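PDB 5WLH: LbaCas13a H328A (C2c2) from Lachnospiraceae bacterium NK4A179, which binds a CRISPR RNA as guide and, as a Cas13a enzyme, cleaves RNA, probably including both the guide precursor and guide-matched target strands. Local coordinates for residues 256-261 against 453-458; 285-290 against 296-301; 442-447 against 1230-1235; 1139-1144 against 1153-1158. All blocks are in the same frame, centred on the assembly; numbering follows the deposited sequence.

Contact 1: residues 256-261 against 453-458; sequences GKFAIT and KAVYNY. With nucleotides of chain B.
Phe-258 lays one face of its ring on the methyl group of Ala-454, the centre of this meeting between strand 258-260 and the C-terminal end of helix 429-458. The CH-pi contact is almost ideal: Ala-454 CB stands 3.8 Å from the ring centroid and 6° off the ring normal. With CG turned anti to its carbonyl carbon (chi1 -82°), Phe-258 sends its ring from the strand onto the helix. The ring's rim then meets the helix at two points: CE2 lies 3.4 Å from Ala-454 O, and CZ meets Tyr-458 CB, one turn later, at 3.8 Å, at the ring edge. Packing is looser beside Val-455, whose CG2 comes no nearer than 4.1 Å to Phe-258 CD2, and the strand's entry at Gly-256 and Lys-257 is partly exposed. Within the helix, Lys-453 O is gripped from opposite faces of its carbonyl plane by Asn-457 N and by Asn-457 ND2, the latter at 2.8 Å. The extended side chain of Lys-453 runs on to the guide RNA, where NZ donates to OP2 of U27 of chain B at 2.7 Å. Val-250 and Pro-252 of the antiparallel partner strand 250-252 also touch Phe-258, Tyr-458 stacks on Tyr-480 and touches helix 486-517, and Ile-260 packs on helix 268-287.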
# COMPACT_ATOMS: atom_id res chain seq x y z
N GLY A 256 2.64 27.50 -21.45
CA GLY A 256 1.66 26.45 -21.22
C GLY A 256 2.21 25.06 -21.45
O GLY A 256 1.50 24.20 -21.97
N LYS A 257 3.49 24.85 -21.13
CA LYS A 257 4.14 23.55 -21.21
C LYS A 257 4.45 23.07 -19.80
O LYS A 257 4.91 23.85 -18.97
CB LYS A 257 5.44 23.62 -22.01
CG LYS A 257 5.28 24.13 -23.44
CD LYS A 257 4.21 23.34 -24.17
CE LYS A 257 3.87 23.93 -25.54
NZ LYS A 257 2.83 23.10 -26.22
N PHE A 258 4.21 21.79 -19.54
CA PHE A 258 4.57 21.23 -18.24
C PHE A 258 6.06 20.93 -18.22
O PHE A 258 6.61 20.42 -19.19
CB PHE A 258 3.80 19.92 -17.99
CG PHE A 258 2.40 20.10 -17.48
CD1 PHE A 258 2.14 20.87 -16.35
CD2 PHE A 258 1.35 19.44 -18.09
CE1 PHE A 258 0.85 20.99 -15.86
CE2 PHE A 258 0.07 19.56 -17.61
CZ PHE A 258 -0.18 20.33 -16.49
N ALA A 259 6.71 21.24 -17.10
CA ALA A 259 8.11 20.89 -16.90
C ALA A 259 8.34 20.65 -15.42
O ALA A 259 7.53 21.07 -14.58
CB ALA A 259 9.05 21.97 -17.41
N ILE A 260 9.47 20.01 -15.08
CA ILE A 260 9.79 19.82 -13.67
C ILE A 260 9.89 21.19 -13.02
O ILE A 260 10.37 22.16 -13.62
CB ILE A 260 11.08 19.01 -13.47
CG1 ILE A 260 12.28 19.75 -14.08
CG2 ILE A 260 10.88 17.58 -14.00
CD1 ILE A 260 13.64 19.13 -13.76
N THR A 261 9.37 21.28 -11.80
CA THR A 261 9.30 22.56 -11.11
C THR A 261 10.69 23.00 -10.69
O THR A 261 11.49 22.20 -10.21
CB THR A 261 8.43 22.43 -9.87
OG1 THR A 261 7.19 21.82 -10.25
CG2 THR A 261 8.17 23.79 -9.26
N LYS A 453 2.66 12.05 -15.77
CA LYS A 453 1.53 12.14 -14.85
C LYS A 453 0.79 13.46 -15.01
O LYS A 453 -0.44 13.50 -15.06
CB LYS A 453 2.03 11.99 -13.41
CG LYS A 453 0.94 12.25 -12.38
CD LYS A 453 1.48 11.99 -10.99
CE LYS A 453 0.35 12.01 -9.96
NZ LYS A 453 0.91 11.63 -8.62
N ALA A 454 1.53 14.56 -15.09
CA ALA A 454 0.85 15.84 -15.31
C ALA A 454 0.20 15.91 -16.69
O ALA A 454 -0.94 16.39 -16.82
CB ALA A 454 1.84 17.00 -15.10
N VAL A 455 0.90 15.45 -17.72
CA VAL A 455 0.34 15.51 -19.08
C VAL A 455 -0.91 14.64 -19.18
O VAL A 455 -1.94 15.07 -19.71
CB VAL A 455 1.40 15.09 -20.12
CG1 VAL A 455 0.75 14.89 -21.50
CG2 VAL A 455 2.50 16.12 -20.18
N TYR A 456 -0.83 13.41 -18.68
CA TYR A 456 -1.96 12.50 -18.77
C TYR A 456 -3.19 13.05 -18.07
O TYR A 456 -4.32 12.94 -18.57
CB TYR A 456 -1.61 11.15 -18.14
CG TYR A 456 -2.78 10.18 -18.18
CD1 TYR A 456 -3.18 9.61 -19.39
CD2 TYR A 456 -3.48 9.84 -17.04
CE1 TYR A 456 -4.23 8.72 -19.45
CE2 TYR A 456 -4.54 8.94 -17.09
CZ TYR A 456 -4.91 8.40 -18.30
OH TYR A 456 -5.95 7.51 -18.39
N ASN A 457 -3.00 13.63 -16.89
CA ASN A 457 -4.16 14.02 -16.11
C ASN A 457 -4.71 15.37 -16.54
O ASN A 457 -5.93 15.58 -16.46
CB ASN A 457 -3.79 14.04 -14.63
CG ASN A 457 -3.75 12.64 -14.06
OD1 ASN A 457 -4.79 12.05 -13.80
ND2 ASN A 457 -2.56 12.07 -13.94
N TYR A 458 -3.87 16.26 -17.03
CA TYR A 458 -4.28 17.63 -17.24
C TYR A 458 -4.10 18.16 -18.66
O TYR A 458 -4.53 19.28 -18.93
CB TYR A 458 -3.54 18.56 -16.27
CG TYR A 458 -3.72 18.17 -14.83
CD1 TYR A 458 -4.99 17.87 -14.33
CD2 TYR A 458 -2.63 18.09 -13.97
CE1 TYR A 458 -5.17 17.51 -13.00
CE2 TYR A 458 -2.81 17.73 -12.63
CZ TYR A 458 -4.07 17.43 -12.17
OH TYR A 458 -4.25 17.08 -10.86
P U B 27 3.09 12.56 -5.98
OP1 U B 27 4.31 13.00 -5.30
OP2 U B 27 3.01 12.76 -7.45
O5' U B 27 2.88 11.02 -5.68
C5' U B 27 3.73 10.05 -6.26
C4' U B 27 3.73 8.83 -5.38
O4' U B 27 4.56 9.10 -4.22
C3' U B 27 2.35 8.42 -4.83
O3' U B 27 2.24 7.02 -4.86
C2' U B 27 2.45 8.83 -3.36
O2' U B 27 1.60 8.09 -2.49
C1' U B 27 3.92 8.55 -3.10
N1 U B 27 4.48 9.05 -1.85
C2 U B 27 5.53 8.30 -1.31
O2 U B 27 6.01 7.34 -1.88
N3 U B 27 6.01 8.75 -0.10
C4 U B 27 5.54 9.83 0.61
O4 U B 27 6.06 10.12 1.70
C5 U B 27 4.44 10.52 -0.00
C6 U B 27 3.95 10.12 -1.18

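Contact 2: residues 285-290 against 296-301; sequences SDYASL and DDMLRR
A Met-aromatic contact between Met-298 and Tyr-287 joins two successive helices, 268-287 and 292-311, across the short turn that links them. Met-298 SD lies 5.2 Å from the centroid of the Tyr-287 ring in an oblique position, while Met-298 CB sits at the ring edge, 4.0 Å from Tyr-287 CD1. A bend at chi3 (78°) carries the methyl back against the backbone of 286-287, where Met-298 CE touches Tyr-287 N at 3.6 Å and Asp-286 CB at 3.7 Å. Leu-299 takes the outer end of the ring: its CG is 3.3 Å from Tyr-287 OH, with CD2 beside Tyr-287 CE1. The hydroxyl itself is polar-paired beyond these two helices, hydrogen-bonding Glu-1231 OE2, so apolar and polar neighbours share one oxygen. A phenylalanine here would probably keep much of the packing on Met-298 but leave Glu-1231 without this partner and the nearby water with one acceptor fewer. Along the second helix, Arg-301 NE donates to Asp-297 OD2 within its guanidinium plane in a 2.8 Å salt bridge. A single water links the two segments, donating to Tyr-287 OH at 3.2 Å and to Asp-296 OD1 at 3.1 Å.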
# COMPACT_ATOMS: atom_id res chain seq x y z
N SER A 285 14.77 17.74 -21.53
CA SER A 285 14.31 18.13 -22.86
C SER A 285 15.22 17.57 -23.96
O SER A 285 14.75 16.96 -24.92
CB SER A 285 14.24 19.66 -22.94
OG SER A 285 13.76 20.09 -24.20
N ASP A 286 16.54 17.76 -23.81
CA ASP A 286 17.49 17.31 -24.83
C ASP A 286 17.54 15.80 -24.93
O ASP A 286 17.76 15.25 -26.02
CB ASP A 286 18.88 17.84 -24.51
CG ASP A 286 18.98 19.33 -24.71
OD1 ASP A 286 18.12 19.88 -25.43
OD2 ASP A 286 19.90 19.94 -24.13
N TYR A 287 17.38 15.10 -23.80
CA TYR A 287 17.51 13.66 -23.80
C TYR A 287 16.36 12.99 -24.54
O TYR A 287 16.52 11.87 -25.02
CB TYR A 287 17.59 13.14 -22.35
CG TYR A 287 18.00 11.69 -22.26
CD1 TYR A 287 19.35 11.32 -22.33
CD2 TYR A 287 17.05 10.68 -22.15
CE1 TYR A 287 19.73 9.99 -22.28
CE2 TYR A 287 17.43 9.36 -22.11
CZ TYR A 287 18.77 9.01 -22.16
OH TYR A 287 19.16 7.70 -22.13
N ALA A 288 15.22 13.66 -24.64
CA ALA A 288 14.05 13.09 -25.31
C ALA A 288 14.24 13.26 -26.82
O ALA A 288 13.62 14.11 -27.47
CB ALA A 288 12.78 13.77 -24.82
N SER A 289 15.14 12.44 -27.36
CA SER A 289 15.49 12.46 -28.77
C SER A 289 15.30 11.06 -29.34
O SER A 289 15.84 10.09 -28.80
CB SER A 289 16.94 12.92 -28.97
OG SER A 289 17.44 12.48 -30.23
N LEU A 290 14.54 10.96 -30.44
CA LEU A 290 14.36 9.65 -31.07
C LEU A 290 15.68 9.10 -31.63
O LEU A 290 15.80 7.88 -31.79
CB LEU A 290 13.31 9.74 -32.17
CG LEU A 290 12.02 10.39 -31.67
CD1 LEU A 290 11.05 10.60 -32.82
CD2 LEU A 290 11.39 9.54 -30.58
N ASP A 296 22.68 8.13 -26.25
CA ASP A 296 23.90 7.40 -25.89
C ASP A 296 25.01 8.36 -25.48
O ASP A 296 25.70 8.12 -24.49
CB ASP A 296 24.36 6.53 -27.05
CG ASP A 296 23.53 5.27 -27.21
OD1 ASP A 296 22.42 5.23 -26.65
OD2 ASP A 296 23.99 4.33 -27.89
N ASP A 297 25.19 9.44 -26.24
CA ASP A 297 26.27 10.37 -25.92
C ASP A 297 26.01 11.09 -24.60
O ASP A 297 26.94 11.32 -23.81
CB ASP A 297 26.44 11.38 -27.05
CG ASP A 297 27.44 12.45 -26.70
OD1 ASP A 297 28.65 12.14 -26.77
OD2 ASP A 297 27.02 13.57 -26.35
N MET A 298 24.75 11.43 -24.32
CA MET A 298 24.43 12.11 -23.08
C MET A 298 24.59 11.18 -21.88
O MET A 298 25.09 11.60 -20.83
CB MET A 298 23.01 12.67 -23.14
CG MET A 298 22.89 13.85 -24.11
SD MET A 298 21.15 14.29 -24.30
CE MET A 298 20.85 15.18 -22.78
N LEU A 299 24.17 9.92 -22.01
CA LEU A 299 24.39 8.97 -20.92
C LEU A 299 25.87 8.73 -20.69
O LEU A 299 26.30 8.51 -19.55
CB LEU A 299 23.71 7.63 -21.19
CG LEU A 299 22.24 7.50 -20.84
CD1 LEU A 299 21.92 6.01 -20.60
CD2 LEU A 299 21.91 8.35 -19.62
N ARG A 300 26.67 8.77 -21.75
CA ARG A 300 28.11 8.60 -21.56
C ARG A 300 28.72 9.74 -20.77
O ARG A 300 29.60 9.51 -19.93
CB ARG A 300 28.79 8.48 -22.93
CG ARG A 300 30.29 8.24 -22.84
CD ARG A 300 30.82 7.79 -24.21
NE ARG A 300 30.16 6.57 -24.67
CZ ARG A 300 29.26 6.54 -25.65
NH1 ARG A 300 28.92 7.65 -26.28
NH2 ARG A 300 28.71 5.38 -26.00
N ARG A 301 28.29 10.97 -21.02
CA ARG A 301 28.79 12.09 -20.24
C ARG A 301 28.39 11.96 -18.78
O ARG A 301 29.18 12.26 -17.88
CB ARG A 301 28.29 13.41 -20.80
CG ARG A 301 28.91 13.72 -22.19
CD ARG A 301 28.20 14.87 -22.87
NE ARG A 301 28.51 14.85 -24.30
CZ ARG A 301 29.64 15.31 -24.81
NH1 ARG A 301 30.55 15.84 -24.02
NH2 ARG A 301 29.86 15.27 -26.12
O HOH W 1 21.01 5.92 -24.03

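Contact 3: residues 442-447 against 1230-1235; sequences NYISIK and LEIFEN. With nucleotides of chain B.
Ile-1232 pushes its side chain against Ile-444 and Ser-445 on the flank of helix 429-458. From CB the two branches part. CG2, anti to the backbone N (chi1 of CG1 is -61°), drives straight at the helix backbone: it lies 3.3 Å from Ser-445 N and 3.7 Å from Ser-445 CB, and it also rests on Ile-444 CG2 at 3.7 Å. CG1 leads the other way to CD1, the tip, which settles more loosely 4.1 Å from Ile-444 CD1, with Tyr-287 of helix 268-287 as a further neighbour. The two isoleucine side chains cross at about a right angle. This helix-to-helix packing joins helix 429-458 to the short, weakly bonded helical turn 1230-1233, and both hold the guide RNA. Just before Ile-1232, the carbonyl O of Glu-1231 accepts hydrogen bonds from N1 and N2 of G2 of chain B, at 2.7 and 2.9 Å, a pairing with the Watson-Crick edge that is consistent with recognition of guanine. On the opposite flank of helix 429-458, Tyr-443 OH and Lys-447 NZ both donate to OP1 of C11 of chain B, the tyrosine at 2.6 Å. Ser-445 OG, near Phe-1233 CD1, is hydrogen-bonded to Tyr-1276 O.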
# COMPACT_ATOMS: atom_id res chain seq x y z
N ASN A 442 17.58 6.46 -12.12
CA ASN A 442 16.31 6.52 -11.40
C ASN A 442 15.74 7.93 -11.43
O ASN A 442 14.54 8.14 -11.68
CB ASN A 442 16.51 6.09 -9.96
CG ASN A 442 15.21 6.12 -9.17
OD1 ASN A 442 14.42 5.21 -9.28
ND2 ASN A 442 15.01 7.18 -8.37
N TYR A 443 16.59 8.92 -11.16
CA TYR A 443 16.12 10.29 -11.08
C TYR A 443 15.55 10.74 -12.42
O TYR A 443 14.49 11.36 -12.47
CB TYR A 443 17.27 11.20 -10.63
CG TYR A 443 16.82 12.57 -10.23
CD1 TYR A 443 16.21 12.80 -9.00
CD2 TYR A 443 16.97 13.65 -11.10
CE1 TYR A 443 15.78 14.07 -8.64
CE2 TYR A 443 16.55 14.92 -10.74
CZ TYR A 443 15.96 15.12 -9.52
OH TYR A 443 15.56 16.40 -9.18
N ILE A 444 16.25 10.42 -13.52
CA ILE A 444 15.71 10.72 -14.84
C ILE A 444 14.38 10.00 -15.06
O ILE A 444 13.42 10.58 -15.55
CB ILE A 444 16.73 10.33 -15.93
CG1 ILE A 444 18.07 11.02 -15.67
CG2 ILE A 444 16.19 10.69 -17.32
CD1 ILE A 444 19.17 10.40 -16.57
N SER A 445 14.33 8.71 -14.69
CA SER A 445 13.10 7.94 -14.87
C SER A 445 11.92 8.61 -14.16
O SER A 445 10.88 8.87 -14.78
CB SER A 445 13.30 6.53 -14.34
OG SER A 445 12.11 5.79 -14.43
N ILE A 446 12.09 8.94 -12.88
CA ILE A 446 10.94 9.43 -12.13
C ILE A 446 10.53 10.81 -12.60
O ILE A 446 9.35 11.19 -12.47
CB ILE A 446 11.23 9.41 -10.62
CG1 ILE A 446 12.34 10.41 -10.26
CG2 ILE A 446 11.53 7.96 -10.16
CD1 ILE A 446 12.61 10.51 -8.72
N LYS A 447 11.46 11.59 -13.17
CA LYS A 447 11.07 12.90 -13.68
C LYS A 447 10.27 12.78 -14.97
O LYS A 447 9.30 13.51 -15.17
CB LYS A 447 12.31 13.78 -13.88
CG LYS A 447 12.98 14.16 -12.56
CD LYS A 447 11.98 14.77 -11.58
CE LYS A 447 12.66 15.12 -10.25
NZ LYS A 447 11.72 15.71 -9.24
N LEU A 1230 13.34 3.98 -23.13
CA LEU A 1230 13.08 2.97 -22.10
C LEU A 1230 14.34 2.42 -21.46
O LEU A 1230 14.23 1.72 -20.45
CB LEU A 1230 12.26 1.81 -22.67
CG LEU A 1230 10.79 2.13 -22.96
CD1 LEU A 1230 10.04 0.84 -23.24
CD2 LEU A 1230 10.16 2.94 -21.82
N GLU A 1231 15.53 2.71 -22.01
CA GLU A 1231 16.77 2.40 -21.30
C GLU A 1231 16.85 3.07 -19.92
O GLU A 1231 17.57 2.57 -19.04
CB GLU A 1231 17.97 2.80 -22.16
CG GLU A 1231 18.20 4.31 -22.27
CD GLU A 1231 17.36 4.98 -23.35
OE1 GLU A 1231 16.68 4.26 -24.12
OE2 GLU A 1231 17.39 6.22 -23.40
N ILE A 1232 16.14 4.18 -19.72
CA ILE A 1232 16.04 4.87 -18.43
C ILE A 1232 15.07 4.14 -17.52
O ILE A 1232 15.28 4.05 -16.30
CB ILE A 1232 15.60 6.32 -18.67
CG1 ILE A 1232 16.64 7.05 -19.53
CG2 ILE A 1232 15.34 7.07 -17.38
CD1 ILE A 1232 17.95 7.21 -18.83
N PHE A 1233 13.98 3.64 -18.09
CA PHE A 1233 12.92 2.98 -17.34
C PHE A 1233 13.28 1.56 -16.91
O PHE A 1233 12.85 1.10 -15.84
CB PHE A 1233 11.68 2.98 -18.23
CG PHE A 1233 10.43 2.59 -17.53
CD1 PHE A 1233 9.66 3.55 -16.90
CD2 PHE A 1233 9.98 1.28 -17.57
CE1 PHE A 1233 8.47 3.19 -16.27
CE2 PHE A 1233 8.79 0.92 -16.94
CZ PHE A 1233 8.05 1.88 -16.29
N GLU A 1234 14.08 0.86 -17.71
CA GLU A 1234 14.26 -0.57 -17.51
C GLU A 1234 15.56 -0.98 -18.17
O GLU A 1234 16.23 -0.18 -18.82
CB GLU A 1234 13.08 -1.35 -18.09
CG GLU A 1234 13.05 -1.29 -19.63
CD GLU A 1234 11.81 -1.92 -20.24
OE1 GLU A 1234 11.81 -2.15 -21.48
OE2 GLU A 1234 10.85 -2.20 -19.50
N ASN A 1235 15.93 -2.25 -18.00
CA ASN A 1235 17.00 -2.85 -18.79
C ASN A 1235 16.35 -3.40 -20.06
O ASN A 1235 15.62 -4.40 -20.01
CB ASN A 1235 17.71 -3.94 -17.99
CG ASN A 1235 18.85 -4.58 -18.76
OD1 ASN A 1235 18.90 -4.51 -20.00
ND2 ASN A 1235 19.75 -5.24 -18.04
P G B 2 25.65 -5.73 -19.97
OP1 G B 2 26.65 -6.74 -19.52
OP2 G B 2 24.61 -6.12 -20.96
O5' G B 2 24.93 -5.10 -18.69
C5' G B 2 25.67 -4.41 -17.70
C4' G B 2 24.80 -3.69 -16.69
O4' G B 2 24.05 -2.62 -17.35
C3' G B 2 23.76 -4.54 -15.97
O3' G B 2 23.59 -4.00 -14.67
C2' G B 2 22.50 -4.27 -16.77
O2' G B 2 21.29 -4.54 -16.08
C1' G B 2 22.67 -2.80 -17.08
N9 G B 2 21.91 -2.37 -18.25
C8 G B 2 22.06 -2.90 -19.51
N7 G B 2 21.26 -2.36 -20.38
C5 G B 2 20.54 -1.42 -19.64
C6 G B 2 19.52 -0.53 -20.08
O6 G B 2 19.06 -0.42 -21.21
N1 G B 2 19.04 0.28 -19.05
C2 G B 2 19.48 0.22 -17.75
N2 G B 2 18.88 1.09 -16.91
N3 G B 2 20.43 -0.62 -17.32
C4 G B 2 20.92 -1.40 -18.32
P C B 11 13.58 15.93 -5.93
OP1 C B 11 13.77 16.47 -7.28
OP2 C B 11 14.72 15.88 -4.98
O5' C B 11 12.47 16.77 -5.18
C5' C B 11 11.36 17.30 -5.88
C4' C B 11 10.54 18.16 -4.98
O4' C B 11 10.05 17.40 -3.85
C3' C B 11 11.29 19.30 -4.32
O3' C B 11 11.50 20.38 -5.18
C2' C B 11 10.39 19.63 -3.15
O2' C B 11 9.20 20.23 -3.64
C1' C B 11 10.02 18.22 -2.70
N1 C B 11 10.95 17.67 -1.70
C2 C B 11 10.80 18.04 -0.37
O2 C B 11 9.91 18.87 -0.08
N3 C B 11 11.61 17.49 0.55
C4 C B 11 12.55 16.61 0.18
N4 C B 11 13.35 16.09 1.12
C5 C B 11 12.73 16.21 -1.18
C6 C B 11 11.91 16.77 -2.08
P C B 10 15.34 10.23 -3.85
OP1 C B 10 16.37 10.15 -4.94
OP2 C B 10 15.67 10.55 -2.43
O5' C B 10 14.30 11.37 -4.22
C5' C B 10 13.59 11.38 -5.45
C4' C B 10 12.35 12.24 -5.34
O4' C B 10 11.52 11.74 -4.26
C3' C B 10 12.59 13.70 -4.97
O3' C B 10 12.93 14.48 -6.10
C2' C B 10 11.26 14.09 -4.33
O2' C B 10 10.26 14.26 -5.33
C1' C B 10 10.92 12.81 -3.57
N1 C B 10 11.43 12.82 -2.18
C2 C B 10 10.67 13.53 -1.24
O2 C B 10 9.64 14.13 -1.62
N3 C B 10 11.09 13.54 0.04
C4 C B 10 12.20 12.89 0.38
N4 C B 10 12.58 12.92 1.66
C5 C B 10 13.00 12.16 -0.56
C6 C B 10 12.58 12.15 -1.83

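Contact 4: residues 1139-1144 against 1153-1158; sequences GYHYAC and ATYVTL
Tyr-1155 reaches across to helix 1106-1145 and puts its hydroxyl between His-1141 and Cys-1144. Its segment starts at Ala-1153, whose O accepts from both Val-1156 N and Thr-1157 N and so closes the single turn of helix 1153-1156. Thr-1154 follows, with its O hydrogen-bonded to Tyr-1215 OH. Tyr-1155 itself holds CG anti to the backbone N (chi1 -176°), which aims the ring outward at the long helix. OH meets His-1141 ND1 in a 2.8 Å hydrogen bond of 157°, reached at the edge of the imidazole and near its plane. The two rings touch rim to rim with their planes at 57°, neither over the other's face. Cys-1144 closes on the same hydroxyl, its CB 3.2 Å and its SG 3.3 Å from Tyr-1155 OH, and SG makes an oblique sulfur-aromatic contact, 4.8 Å from the Tyr-1155 ring centroid. From Thr-1157 the chain runs as an outermost strand of a small mixed sheet, antiparallel to 1166-1169. Replacing Tyr-1155 by a phenylalanine would probably leave His-1141 ND1 without its mate, and the imidazole freer to turn. One directional bond thus fixes the edge of the buried imidazole, while Tyr-1140 CD2 covers one of its faces, and sulfur and carbon contacts of Cys-1144 help fix the place of the hydroxyl.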
# COMPACT_ATOMS: atom_id res chain seq x y z
N GLY A 1139 5.61 11.32 -20.75
CA GLY A 1139 6.48 12.41 -20.38
C GLY A 1139 7.64 12.56 -21.33
O GLY A 1139 8.00 13.67 -21.72
N TYR A 1140 8.22 11.43 -21.73
CA TYR A 1140 9.35 11.42 -22.64
C TYR A 1140 8.94 11.94 -24.02
O TYR A 1140 9.60 12.83 -24.57
CB TYR A 1140 9.88 9.99 -22.71
CG TYR A 1140 10.97 9.76 -23.71
CD1 TYR A 1140 12.29 9.94 -23.36
CD2 TYR A 1140 10.67 9.38 -25.01
CE1 TYR A 1140 13.31 9.71 -24.28
CE2 TYR A 1140 11.68 9.16 -25.95
CZ TYR A 1140 13.00 9.33 -25.57
OH TYR A 1140 14.00 9.10 -26.49
N HIS A 1141 7.85 11.43 -24.58
CA HIS A 1141 7.48 11.91 -25.91
C HIS A 1141 6.88 13.30 -25.87
O HIS A 1141 7.00 14.04 -26.85
CB HIS A 1141 6.53 10.92 -26.57
CG HIS A 1141 7.21 9.64 -26.93
ND1 HIS A 1141 8.06 9.54 -28.02
CD2 HIS A 1141 7.26 8.45 -26.30
CE1 HIS A 1141 8.54 8.31 -28.07
NE2 HIS A 1141 8.07 7.63 -27.04
N TYR A 1142 6.28 13.69 -24.74
CA TYR A 1142 5.89 15.08 -24.56
C TYR A 1142 7.10 15.99 -24.58
O TYR A 1142 7.10 17.05 -25.23
CB TYR A 1142 5.13 15.24 -23.24
CG TYR A 1142 4.66 16.64 -22.93
CD1 TYR A 1142 3.49 17.14 -23.50
CD2 TYR A 1142 5.37 17.44 -22.05
CE1 TYR A 1142 3.04 18.42 -23.17
CE2 TYR A 1142 4.92 18.72 -21.72
CZ TYR A 1142 3.75 19.19 -22.28
OH TYR A 1142 3.32 20.44 -21.94
N ALA A 1143 8.15 15.61 -23.84
CA ALA A 1143 9.40 16.36 -23.93
C ALA A 1143 9.92 16.37 -25.35
O ALA A 1143 10.42 17.40 -25.82
CB ALA A 1143 10.44 15.75 -22.97
N CYS A 1144 9.83 15.25 -26.05
CA CYS A 1144 10.33 15.19 -27.42
C CYS A 1144 9.54 16.13 -28.31
O CYS A 1144 10.12 16.90 -29.10
CB CYS A 1144 10.26 13.76 -27.94
SG CYS A 1144 10.97 13.58 -29.61
N ALA A 1153 6.35 13.71 -39.74
CA ALA A 1153 5.03 14.33 -39.81
C ALA A 1153 4.02 13.62 -38.92
O ALA A 1153 3.30 14.26 -38.16
CB ALA A 1153 4.53 14.35 -41.25
N THR A 1154 3.94 12.29 -39.03
CA THR A 1154 2.88 11.56 -38.34
C THR A 1154 3.17 11.35 -36.85
O THR A 1154 2.28 10.90 -36.12
CB THR A 1154 2.65 10.20 -38.99
OG1 THR A 1154 3.88 9.46 -39.00
CG2 THR A 1154 2.11 10.36 -40.41
N TYR A 1155 4.38 11.67 -36.41
CA TYR A 1155 4.64 11.74 -34.97
C TYR A 1155 3.85 12.87 -34.33
O TYR A 1155 3.35 12.73 -33.21
CB TYR A 1155 6.14 11.94 -34.76
CG TYR A 1155 6.63 11.95 -33.33
CD1 TYR A 1155 6.95 10.76 -32.69
CD2 TYR A 1155 6.83 13.14 -32.66
CE1 TYR A 1155 7.43 10.75 -31.39
CE2 TYR A 1155 7.32 13.15 -31.36
CZ TYR A 1155 7.63 11.95 -30.74
OH TYR A 1155 8.11 11.96 -29.45
N VAL A 1156 3.73 14.01 -35.04
CA VAL A 1156 3.06 15.19 -34.50
C VAL A 1156 1.58 15.19 -34.86
O VAL A 1156 0.73 15.58 -34.05
CB VAL A 1156 3.76 16.46 -35.01
CG1 VAL A 1156 3.14 17.73 -34.41
CG2 VAL A 1156 5.25 16.40 -34.73
N THR A 1157 1.25 14.74 -36.07
CA THR A 1157 -0.10 14.93 -36.60
C THR A 1157 -0.51 13.70 -37.39
O THR A 1157 0.20 13.28 -38.30
CB THR A 1157 -0.15 16.17 -37.50
OG1 THR A 1157 0.12 17.34 -36.72
CG2 THR A 1157 -1.51 16.30 -38.16
N LEU A 1158 -1.67 13.13 -37.05
CA LEU A 1158 -2.27 12.08 -37.86
C LEU A 1158 -3.46 12.66 -38.61
O LEU A 1158 -4.32 13.31 -38.01
CB LEU A 1158 -2.72 10.90 -37.01
CG LEU A 1158 -1.69 9.83 -36.66
CD1 LEU A 1158 -2.18 9.04 -35.45
CD2 LEU A 1158 -1.39 8.91 -37.84

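In the fold
All four contacts lie on the same side of the chain's centre. Contacts 1 and 3, about 18 Å apart between centres, both use helix 429-458, and their segments alternate along the chain. Contact 2, between the successive helices 268-287 and 292-311, falls within the span between the segments of contact 1; its centre lies about 12 Å from that of contact 3, and the two touch. Contact 4, on helix 1106-1145, falls likewise within the span of contact 3, yet meets contact 1 where Tyr-1142 OH hydrogen-bonds Phe-258 N and contact 2 where Ala-1143 packs on Ala-288. Segments hundreds of residues apart thereby form one body, with guide RNA bound at contacts 1 and 3.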